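HIAXHD3 (Humicola insolens, PDB 3ZXK) catalyses the exo-hydrolysis of alpha-L-arabinofuranosyl side chains, probably from arabinoxylan, as a glycoside hydrolase of family 43. Local coordinates at residues L365-I376 against Y508-S516; V389-A398 against T517-K525. All coordinates share one frame; numbering follows the deposited sequence. Where two conformers were deposited one is given.

Contact 1 of 2, residues L365-I376 against Y508-S516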
loop_
_atom_site.group_PDB
_atom_site.type_symbol
_atom_site.label_atom_id
_atom_site.label_comp_id
_atom_site.label_asym_id
_atom_site.label_seq_id
_atom_site.Cartn_x
_atom_site.Cartn_y
_atom_site.Cartn_z
ATOM N N LEU A 365 -20.975 -1.277 7.815
ATOM C CA LEU A 365 -20.021 -0.657 6.865
ATOM C C LEU A 365 -18.969 -1.646 6.334
ATOM O O LEU A 365 -18.581 -1.588 5.184
ATOM C CB LEU A 365 -19.310 0.551 7.501
ATOM C CG LEU A 365 -18.338 1.316 6.584
ATOM C CD1 LEU A 365 -18.922 1.860 5.281
ATOM C CD2 LEU A 365 -17.713 2.461 7.372
ATOM N N PHE A 366 -18.529 -2.589 7.169
ATOM C CA PHE A 366 -17.481 -3.521 6.695
ATOM C C PHE A 366 -17.988 -4.524 5.658
ATOM O O PHE A 366 -17.178 -5.178 4.979
ATOM C CB PHE A 366 -16.836 -4.279 7.865
ATOM C CG PHE A 366 -16.152 -3.397 8.851
ATOM C CD1 PHE A 366 -14.984 -2.715 8.505
ATOM C CD2 PHE A 366 -16.687 -3.227 10.129
ATOM C CE1 PHE A 366 -14.343 -1.896 9.428
ATOM C CE2 PHE A 366 -16.051 -2.411 11.063
ATOM C CZ PHE A 366 -14.889 -1.743 10.704
ATOM N N ALA A 367 -19.307 -4.662 5.532
ATOM C CA ALA A 367 -19.864 -5.533 4.514
ATOM C C ALA A 367 -20.169 -4.781 3.229
ATOM O O ALA A 367 -20.534 -5.397 2.237
ATOM C CB ALA A 367 -21.120 -6.217 5.032
ATOM N N ALA A 368 -20.043 -3.452 3.245
ATOM C CA ALA A 368 -20.455 -2.649 2.069
ATOM C C ALA A 368 -19.449 -2.723 0.946
ATOM O O ALA A 368 -18.271 -2.470 1.189
ATOM C CB ALA A 368 -20.693 -1.186 2.441
ATOM N N ARG A 369 -19.920 -2.945 -0.283
ATOM C CA ARG A 369 -19.061 -2.876 -1.459
ATOM C C ARG A 369 -18.907 -1.413 -1.827
ATOM O O ARG A 369 -19.713 -0.559 -1.433
ATOM C CB ARG A 369 -19.684 -3.633 -2.631
ATOM C CG ARG A 369 -19.637 -5.122 -2.472
ATOM C CD ARG A 369 -20.484 -5.795 -3.539
ATOM N NE ARG A 369 -20.125 -7.190 -3.684
ATOM C CZ ARG A 369 -20.622 -8.014 -4.605
ATOM N NH1 ARG A 369 -21.535 -7.588 -5.472
ATOM N NH2 ARG A 369 -20.191 -9.266 -4.658
ATOM N N ASN A 370 -17.829 -1.152 -2.562
ATOM C CA ASN A 370 -17.578 0.159 -3.171
ATOM C C ASN A 370 -17.273 1.266 -2.177
ATOM O O ASN A 370 -17.648 2.398 -2.364
ATOM C CB ASN A 370 -18.714 0.568 -4.160
ATOM C CG ASN A 370 -18.724 -0.298 -5.416
ATOM O OD1 ASN A 370 -18.096 -1.365 -5.460
ATOM N ND2 ASN A 370 -19.421 0.157 -6.447
ATOM N N THR A 371 -16.529 0.935 -1.127
ATOM C CA THR A 371 -15.850 1.944 -0.322
ATOM C C THR A 371 -14.487 2.260 -0.970
ATOM O O THR A 371 -13.674 1.371 -1.155
ATOM C CB THR A 371 -15.733 1.467 1.138
ATOM O OG1 THR A 371 -17.036 1.276 1.673
ATOM C CG2 THR A 371 -14.986 2.491 2.009
ATOM N N LEU A 372 -14.280 3.523 -1.334
ATOM C CA LEU A 372 -13.083 3.947 -2.078
ATOM C C LEU A 372 -12.137 4.576 -1.072
ATOM O O LEU A 372 -12.537 5.479 -0.330
ATOM C CB LEU A 372 -13.464 4.980 -3.121
ATOM C CG LEU A 372 -12.352 5.338 -4.127
ATOM C CD1 LEU A 372 -11.959 4.202 -5.075
ATOM C CD2 LEU A 372 -12.696 6.569 -4.967
ATOM N N THR A 373 -10.894 4.113 -1.053
ATOM C CA THR A 373 -9.943 4.510 -0.008
ATOM C C THR A 373 -8.634 5.045 -0.570
ATOM O O THR A 373 -8.276 4.842 -1.765
ATOM C CB THR A 373 -9.635 3.350 0.969
ATOM O OG1 THR A 373 -8.780 2.383 0.350
ATOM C CG2 THR A 373 -10.933 2.668 1.462
ATOM N N ARG A 374 -7.893 5.709 0.298
ATOM C CA ARG A 374 -6.561 6.164 -0.037
ATOM C C ARG A 374 -5.734 6.378 1.226
ATOM O O ARG A 374 -6.274 6.561 2.310
ATOM C CB ARG A 374 -6.571 7.406 -0.923
ATOM C CG ARG A 374 -7.179 8.632 -0.255
ATOM C CD ARG A 374 -7.333 9.743 -1.275
ATOM N NE ARG A 374 -6.067 10.407 -1.557
ATOM C CZ ARG A 374 -5.766 10.980 -2.721
ATOM N NH1 ARG A 374 -6.618 10.924 -3.741
ATOM N NH2 ARG A 374 -4.607 11.594 -2.876
ATOM N N ARG A 375 -4.422 6.321 1.051
ATOM C CA ARG A 375 -3.452 6.401 2.162
ATOM C C ARG A 375 -3.414 7.789 2.759
ATOM O O ARG A 375 -3.556 8.768 2.047
ATOM C CB ARG A 375 -2.057 6.002 1.686
ATOM C CG ARG A 375 -2.002 4.558 1.259
ATOM C CD ARG A 375 -0.748 4.268 0.450
ATOM N NE ARG A 375 -0.734 2.878 -0.011
ATOM C CZ ARG A 375 -1.424 2.418 -1.065
ATOM N NH1 ARG A 375 -2.157 3.253 -1.827
ATOM N NH2 ARG A 375 -1.318 1.126 -1.402
ATOM N N ILE A 376 -3.230 7.850 4.073
ATOM C CA ILE A 376 -3.031 9.114 4.783
ATOM C C ILE A 376 -1.514 9.417 4.793
ATOM O O ILE A 376 -0.710 8.553 5.174
ATOM C CB ILE A 376 -3.569 9.001 6.239
ATOM C CG1 ILE A 376 -5.097 8.693 6.268
ATOM C CG2 ILE A 376 -3.273 10.294 7.006
ATOM C CD1 ILE A 376 -5.633 8.301 7.636
ATOM N N TYR A 508 -4.255 3.167 8.787
ATOM C CA TYR A 508 -5.495 3.897 8.644
ATOM C C TYR A 508 -5.580 4.578 7.299
ATOM O O TYR A 508 -4.575 5.161 6.819
ATOM C CB TYR A 508 -5.618 4.961 9.729
ATOM C CG TYR A 508 -6.294 4.431 10.971
ATOM C CD1 TYR A 508 -7.686 4.382 11.065
ATOM C CD2 TYR A 508 -5.549 3.940 12.041
ATOM C CE1 TYR A 508 -8.315 3.913 12.212
ATOM C CE2 TYR A 508 -6.173 3.440 13.204
ATOM C CZ TYR A 508 -7.572 3.415 13.273
ATOM O OH TYR A 508 -8.224 2.957 14.385
ATOM N N ARG A 509 -6.779 4.566 6.722
ATOM C CA ARG A 509 -7.007 5.252 5.430
ATOM C C ARG A 509 -8.144 6.263 5.507
ATOM O O ARG A 509 -8.979 6.209 6.422
ATOM C CB ARG A 509 -7.314 4.225 4.316
ATOM C CG ARG A 509 -6.106 3.378 4.000
ATOM C CD ARG A 509 -6.390 2.510 2.814
ATOM N NE ARG A 509 -5.150 1.874 2.377
ATOM C CZ ARG A 509 -4.949 1.396 1.151
ATOM N NH1 ARG A 509 -5.918 1.487 0.237
ATOM N NH2 ARG A 509 -3.801 0.842 0.840
ATOM N N PHE A 510 -8.157 7.178 4.533
ATOM C CA PHE A 510 -9.315 8.031 4.255
ATOM C C PHE A 510 -10.200 7.297 3.238
ATOM O O PHE A 510 -9.691 6.685 2.289
ATOM C CB PHE A 510 -8.921 9.366 3.590
ATOM C CG PHE A 510 -8.145 10.317 4.466
ATOM C CD1 PHE A 510 -8.555 10.636 5.765
ATOM C CD2 PHE A 510 -7.053 10.972 3.933
ATOM C CE1 PHE A 510 -7.838 11.561 6.523
ATOM C CE2 PHE A 510 -6.328 11.900 4.682
ATOM C CZ PHE A 510 -6.725 12.186 5.978
ATOM N N GLY A 511 -11.508 7.334 3.428
ATOM C CA GLY A 511 -12.390 6.718 2.462
ATOM C C GLY A 511 -13.730 7.377 2.325
ATOM O O GLY A 511 -14.143 8.167 3.169
ATOM N N VAL A 512 -14.407 7.044 1.227
ATOM C CA VAL A 512 -15.779 7.484 0.996
ATOM C C VAL A 512 -16.622 6.235 0.726
ATOM O O VAL A 512 -16.173 5.314 0.027
ATOM C CB VAL A 512 -15.882 8.534 -0.138
ATOM C CG1 VAL A 512 -15.226 8.081 -1.439
ATOM C CG2 VAL A 512 -17.334 8.975 -0.320
ATOM N N PHE A 513 -17.801 6.182 1.333
ATOM C CA PHE A 513 -18.684 5.010 1.238
ATOM C C PHE A 513 -20.109 5.433 0.932
ATOM O O PHE A 513 -20.497 6.586 1.146
ATOM C CB PHE A 513 -18.652 4.211 2.542
ATOM C CG PHE A 513 -19.250 4.944 3.739
ATOM C CD1 PHE A 513 -18.458 5.802 4.510
ATOM C CD2 PHE A 513 -20.603 4.806 4.067
ATOM C CE1 PHE A 513 -18.999 6.475 5.597
ATOM C CE2 PHE A 513 -21.134 5.456 5.165
ATOM C CZ PHE A 513 -20.339 6.315 5.908
ATOM N N ASN A 514 -20.890 4.474 0.479
ATOM C CA ASN A 514 -22.308 4.677 0.256
ATOM C C ASN A 514 -22.956 3.290 0.219
ATOM O O ASN A 514 -22.617 2.466 -0.620
ATOM C CB ASN A 514 -22.553 5.434 -1.046
ATOM C CG ASN A 514 -24.018 5.758 -1.233
ATOM O OD1 ASN A 514 -24.759 5.845 -0.249
ATOM N ND2 ASN A 514 -24.432 5.943 -2.476
ATOM N N PHE A 515 -23.838 3.017 1.183
ATOM C CA PHE A 515 -24.578 1.750 1.205
ATOM C C PHE A 515 -25.994 1.984 1.696
ATOM O O PHE A 515 -26.339 3.107 2.105
ATOM C CB PHE A 515 -23.856 0.662 2.031
ATOM C CG PHE A 515 -23.722 0.966 3.497
ATOM C CD1 PHE A 515 -22.624 1.686 3.977
ATOM C CD2 PHE A 515 -24.668 0.522 4.405
ATOM C CE1 PHE A 515 -22.495 1.975 5.332
ATOM C CE2 PHE A 515 -24.549 0.811 5.764
ATOM C CZ PHE A 515 -23.457 1.521 6.239
ATOM N N SER A 516 -26.821 0.940 1.641
ATOM C CA SER A 516 -28.172 1.103 2.166
ATOM C C SER A 516 -28.561 0.058 3.164
ATOM O O SER A 516 -28.080 -1.069 3.165
ATOM C CB SER A 516 -29.238 1.180 1.074
ATOM O OG SER A 516 -30.518 1.488 1.643
HETATM O O HOH W 1 -22.520 -0.216 -1.180
HETATM O O HOH W 2 -19.551 1.731 0.371
HETATM O O HOH W 3 -20.514 3.002 -2.668
HETATM O O HOH W 4 -2.682 4.938 4.989
#

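Contact 2 of 2, residues V389-A398 against T517-K525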
loop_
_atom_site.group_PDB
_atom_site.type_symbol
_atom_site.label_atom_id
_atom_site.label_comp_id
_atom_site.label_asym_id
_atom_site.label_seq_id
_atom_site.Cartn_x
_atom_site.Cartn_y
_atom_site.Cartn_z
ATOM N N VAL A 389 -25.359 14.852 -2.353
ATOM C CA VAL A 389 -26.043 13.674 -1.807
ATOM C C VAL A 389 -27.563 13.684 -2.044
ATOM O O VAL A 389 -28.317 12.941 -1.404
ATOM C CB VAL A 389 -25.754 13.460 -0.295
ATOM C CG1 VAL A 389 -24.249 13.297 -0.040
ATOM C CG2 VAL A 389 -26.333 14.591 0.535
ATOM N N ARG A 390 -28.014 14.505 -2.996
ATOM C CA ARG A 390 -29.446 14.596 -3.303
ATOM C C ARG A 390 -30.050 13.263 -3.728
ATOM O O ARG A 390 -31.245 13.024 -3.503
ATOM C CB ARG A 390 -29.764 15.673 -4.318
ATOM C CG ARG A 390 -29.526 17.075 -3.779
ATOM C CD ARG A 390 -29.622 18.100 -4.879
ATOM N NE ARG A 390 -28.704 17.748 -5.964
ATOM C CZ ARG A 390 -28.776 18.251 -7.194
ATOM N NH1 ARG A 390 -29.720 19.129 -7.493
ATOM N NH2 ARG A 390 -27.902 17.886 -8.124
ATOM N N GLY A 391 -29.225 12.398 -4.332
ATOM C CA GLY A 391 -29.696 11.100 -4.820
ATOM C C GLY A 391 -29.853 10.010 -3.772
ATOM O O GLY A 391 -30.219 8.876 -4.116
ATOM N N MET A 392 -29.561 10.320 -2.504
ATOM C CA MET A 392 -29.786 9.311 -1.454
ATOM C C MET A 392 -31.251 8.922 -1.315
ATOM O O MET A 392 -32.152 9.767 -1.469
ATOM C CB MET A 392 -29.275 9.787 -0.108
ATOM C CG MET A 392 -27.776 9.954 -0.109
ATOM S SD MET A 392 -27.147 10.481 1.491
ATOM C CE MET A 392 -27.079 8.934 2.381
ATOM N N ARG A 393 -31.484 7.647 -1.037
ATOM C CA ARG A 393 -32.843 7.134 -0.816
ATOM C C ARG A 393 -33.012 6.667 0.630
ATOM O O ARG A 393 -32.016 6.517 1.359
ATOM C CB ARG A 393 -33.133 6.010 -1.826
ATOM C CG ARG A 393 -33.248 6.548 -3.246
ATOM C CD ARG A 393 -33.549 5.480 -4.287
ATOM N NE ARG A 393 -34.957 5.070 -4.270
ATOM C CZ ARG A 393 -35.929 5.637 -4.989
ATOM N NH1 ARG A 393 -35.668 6.651 -5.811
ATOM N NH2 ARG A 393 -37.173 5.188 -4.883
ATOM N N ASP A 394 -34.257 6.438 1.048
ATOM C CA ASP A 394 -34.542 5.966 2.402
ATOM C C ASP A 394 -33.632 4.786 2.841
ATOM O O ASP A 394 -33.534 3.744 2.185
ATOM C CB ASP A 394 -36.014 5.584 2.461
ATOM C CG ASP A 394 -36.486 5.183 3.855
ATOM O OD1 ASP A 394 -35.883 5.603 4.855
ATOM O OD2 ASP A 394 -37.484 4.416 3.925
ATOM N N GLY A 395 -32.971 4.981 3.976
ATOM C CA GLY A 395 -32.080 3.999 4.572
ATOM C C GLY A 395 -30.628 4.117 4.133
ATOM O O GLY A 395 -29.790 3.387 4.615
ATOM N N ASP A 396 -30.315 5.027 3.211
ATOM C CA ASP A 396 -28.945 5.150 2.724
ATOM C C ASP A 396 -28.042 5.834 3.749
ATOM O O ASP A 396 -28.494 6.686 4.552
ATOM C CB ASP A 396 -28.880 5.911 1.404
ATOM C CG ASP A 396 -29.468 5.123 0.209
ATOM O OD1 ASP A 396 -29.852 3.967 0.404
ATOM O OD2 ASP A 396 -29.591 5.693 -0.902
ATOM N N ARG A 397 -26.783 5.400 3.766
ATOM C CA ARG A 397 -25.779 5.951 4.647
ATOM C C ARG A 397 -24.548 6.205 3.765
ATOM O O ARG A 397 -24.046 5.295 3.114
ATOM C CB ARG A 397 -25.491 4.963 5.786
ATOM C CG ARG A 397 -26.701 4.642 6.664
ATOM C CD ARG A 397 -26.278 3.812 7.841
ATOM N NE ARG A 397 -27.438 3.589 8.698
ATOM C CZ ARG A 397 -27.457 2.744 9.725
ATOM N NH1 ARG A 397 -26.343 2.076 10.041
ATOM N NH2 ARG A 397 -28.570 2.572 10.446
ATOM N N ALA A 398 -24.060 7.433 3.733
ATOM C CA ALA A 398 -22.897 7.743 2.904
ATOM C C ALA A 398 -21.988 8.705 3.668
ATOM O O ALA A 398 -22.468 9.399 4.586
ATOM C CB ALA A 398 -23.350 8.372 1.599
ATOM N N THR A 517 -29.402 0.493 4.090
ATOM C CA THR A 517 -29.930 -0.428 5.086
ATOM C C THR A 517 -31.266 -1.043 4.636
ATOM O O THR A 517 -31.723 -1.994 5.240
ATOM C CB THR A 517 -30.087 0.249 6.447
ATOM O OG1 THR A 517 -31.003 1.339 6.317
ATOM C CG2 THR A 517 -28.720 0.784 6.928
ATOM N N LYS A 518 -31.862 -0.512 3.565
ATOM C CA LYS A 518 -33.192 -0.940 3.130
ATOM C C LYS A 518 -33.191 -1.545 1.750
ATOM O O LYS A 518 -33.574 -2.697 1.590
ATOM C CB LYS A 518 -34.162 0.236 3.159
ATOM C CG LYS A 518 -34.546 0.646 4.563
ATOM C CD LYS A 518 -35.535 1.797 4.540
ATOM C CE LYS A 518 -36.049 2.088 5.938
ATOM N NZ LYS A 518 -36.669 0.872 6.525
ATOM N N SER A 519 -32.794 -0.756 0.754
ATOM C CA SER A 519 -32.837 -1.208 -0.636
ATOM C C SER A 519 -31.908 -0.408 -1.516
ATOM O O SER A 519 -31.585 0.711 -1.196
ATOM C CB SER A 519 -34.259 -1.093 -1.172
ATOM O OG SER A 519 -34.497 0.236 -1.564
ATOM N N LEU A 520 -31.504 -0.984 -2.640
ATOM C CA LEU A 520 -30.666 -0.262 -3.578
ATOM C C LEU A 520 -31.467 0.750 -4.395
ATOM O O LEU A 520 -32.689 0.785 -4.315
ATOM C CB LEU A 520 -29.919 -1.234 -4.489
ATOM C CG LEU A 520 -29.196 -2.375 -3.777
ATOM C CD1 LEU A 520 -28.546 -3.264 -4.829
ATOM C CD2 LEU A 520 -28.142 -1.861 -2.790
ATOM N N GLY A 521 -30.762 1.580 -5.152
ATOM C CA GLY A 521 -31.400 2.575 -6.014
ATOM C C GLY A 521 -30.873 3.971 -5.766
ATOM O O GLY A 521 -30.947 4.831 -6.660
ATOM N N GLY A 522 -30.334 4.193 -4.564
ATOM C CA GLY A 522 -29.745 5.491 -4.198
ATOM C C GLY A 522 -28.367 5.713 -4.768
ATOM O O GLY A 522 -27.680 4.763 -5.193
ATOM N N GLU A 523 -27.967 6.977 -4.827
ATOM C CA GLU A 523 -26.609 7.325 -5.261
ATOM C C GLU A 523 -26.177 8.671 -4.727
ATOM O O GLU A 523 -27.000 9.553 -4.404
ATOM C CB GLU A 523 -26.480 7.292 -6.796
ATOM C CG GLU A 523 -27.172 8.425 -7.513
ATOM C CD GLU A 523 -27.117 8.237 -9.026
ATOM O OE1 GLU A 523 -27.524 7.172 -9.527
ATOM O OE2 GLU A 523 -26.667 9.146 -9.737
ATOM N N VAL A 524 -24.864 8.816 -4.628
ATOM C CA VAL A 524 -24.259 10.079 -4.344
ATOM C C VAL A 524 -23.226 10.383 -5.408
ATOM O O VAL A 524 -22.753 9.487 -6.110
ATOM C CB VAL A 524 -23.637 10.119 -2.921
ATOM C CG1 VAL A 524 -24.677 9.771 -1.850
ATOM C CG2 VAL A 524 -22.417 9.233 -2.825
ATOM N N LYS A 525 -22.841 11.658 -5.498
ATOM C CA LYS A 525 -21.787 12.054 -6.397
ATOM C C LYS A 525 -20.649 12.604 -5.545
ATOM O O LYS A 525 -20.860 13.531 -4.739
ATOM C CB LYS A 525 -22.286 13.141 -7.376
ATOM C CG LYS A 525 -21.202 13.628 -8.363
ATOM C CD LYS A 525 -21.755 14.495 -9.493
ATOM C CE LYS A 525 -22.331 15.808 -9.010
ATOM N NZ LYS A 525 -22.810 16.608 -10.170
HETATM O O HOH W 5 -31.542 8.149 -6.460
HETATM O O HOH W 6 -34.639 2.671 -0.054
HETATM O O HOH W 7 -30.184 2.846 -2.177
#

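Contact 1 of 2, residues L365-I376 against Y508-S516
I376 lays its CG1 squarely on the F510 ring, 3.6 Å from the centroid and 5° off the normal, a CH-pi contact; CD1 runs on to sit 3.4 Å from Y508 O. At the other end L365, its CG anti to the backbone N (chi1 -177°), drives CD1 into the notch between two phenylalanines, 3.5 Å from F513 CG over that ring's face and 3.6 Å from F515 CE1. A368 CB packs beside it on F515 CB. In between, L372 with V512 and R374 with F510 exchange backbone hydrogen bonds. Opposite T373 the bare backbone of G511 lets the two CA atoms close to 4.1 Å. R509 NH1 donates a hydrogen bond to T373 OG1 at 3.0 Å, in the guanidinium plane, while its NH2 lies over one face of the R375 guanidinium; both arginines form salt bridges with E334, which probably offsets their like charges. R375 NE also binds the carbonyl of D16, and T373 OG1 that of E334. Before strand 372-375 begins, waters bridge the backbone of R369 and N370 to that of N514. F510 and R374 also pack on F529 of the facing sheet, as is characteristic of the concanavalin A-like antiparallel beta-sandwich.

Contact 2 of 2, residues V389-A398 against T517-K525
T517 and G395 join two loops between the facing sheets at one end of a concanavalin A-like beta-sandwich, each linking a strand of one sheet to one of the other. G395 belongs to a type II turn, R393 to D396. T517 grips its carbonyl twice: OG1, set between the backbone N and the carbonyl carbon (chi1 61°), donates to G395 O at 2.9 Å in the carbonyl plane, while T517 N reaches it at 3.0 Å from above that plane. The CG2 methyl, on the neighbouring branch, lies over one face of the R397 guanidinium. With the hydroxyl and methyl gone, as in an alanine here, G395 O would probably lose its in-plane donor and the R397 guanidinium the methyl packed on one face. The side chains of D394 and K518 cross at a slant; D394 OD2 rests on the lysine's methylenes, 4.5 Å from K518 NZ, too far for a salt bridge, and D394 OD1 takes G416 N instead. The carboxylate of D396 bends back toward the other loop, OD2 accepting R393 N at 2.7 Å while OD1 takes a water shared with S519 O and G522 N. R393 CD lies against the G521-G522 peptide, 3.4 Å from G521 C. Farther in, V524 CG1 touches M392 CG at 3.6 Å and meets V389 and A398. E523 N donates to G391 O at 3.0 Å, 65° out of the carbonyl plane.

How the contacts relate
Contact 1 is buried between paired strands of one sheet, whereas contact 2 lies nearer the surface, at an end of the same sandwich. The chain runs straight from one to the other: strand 509-516 ends where the loop at 517 begins, and that loop crosses to the opposite sheet as strand 523-533. Strand 396-403 borders strand 509-516, so the contacts touch, F515 O probably accepting R397 N at 2.9 Å. Their chemistry follows their place, though waters bridge both. Contact 1 combines regular backbone pairing with aromatic and aliphatic packing and a pair of arginines, and contact 2 relies on turns, glycines and isolated carbonyl bonds, with apolar packing confined to its inner side.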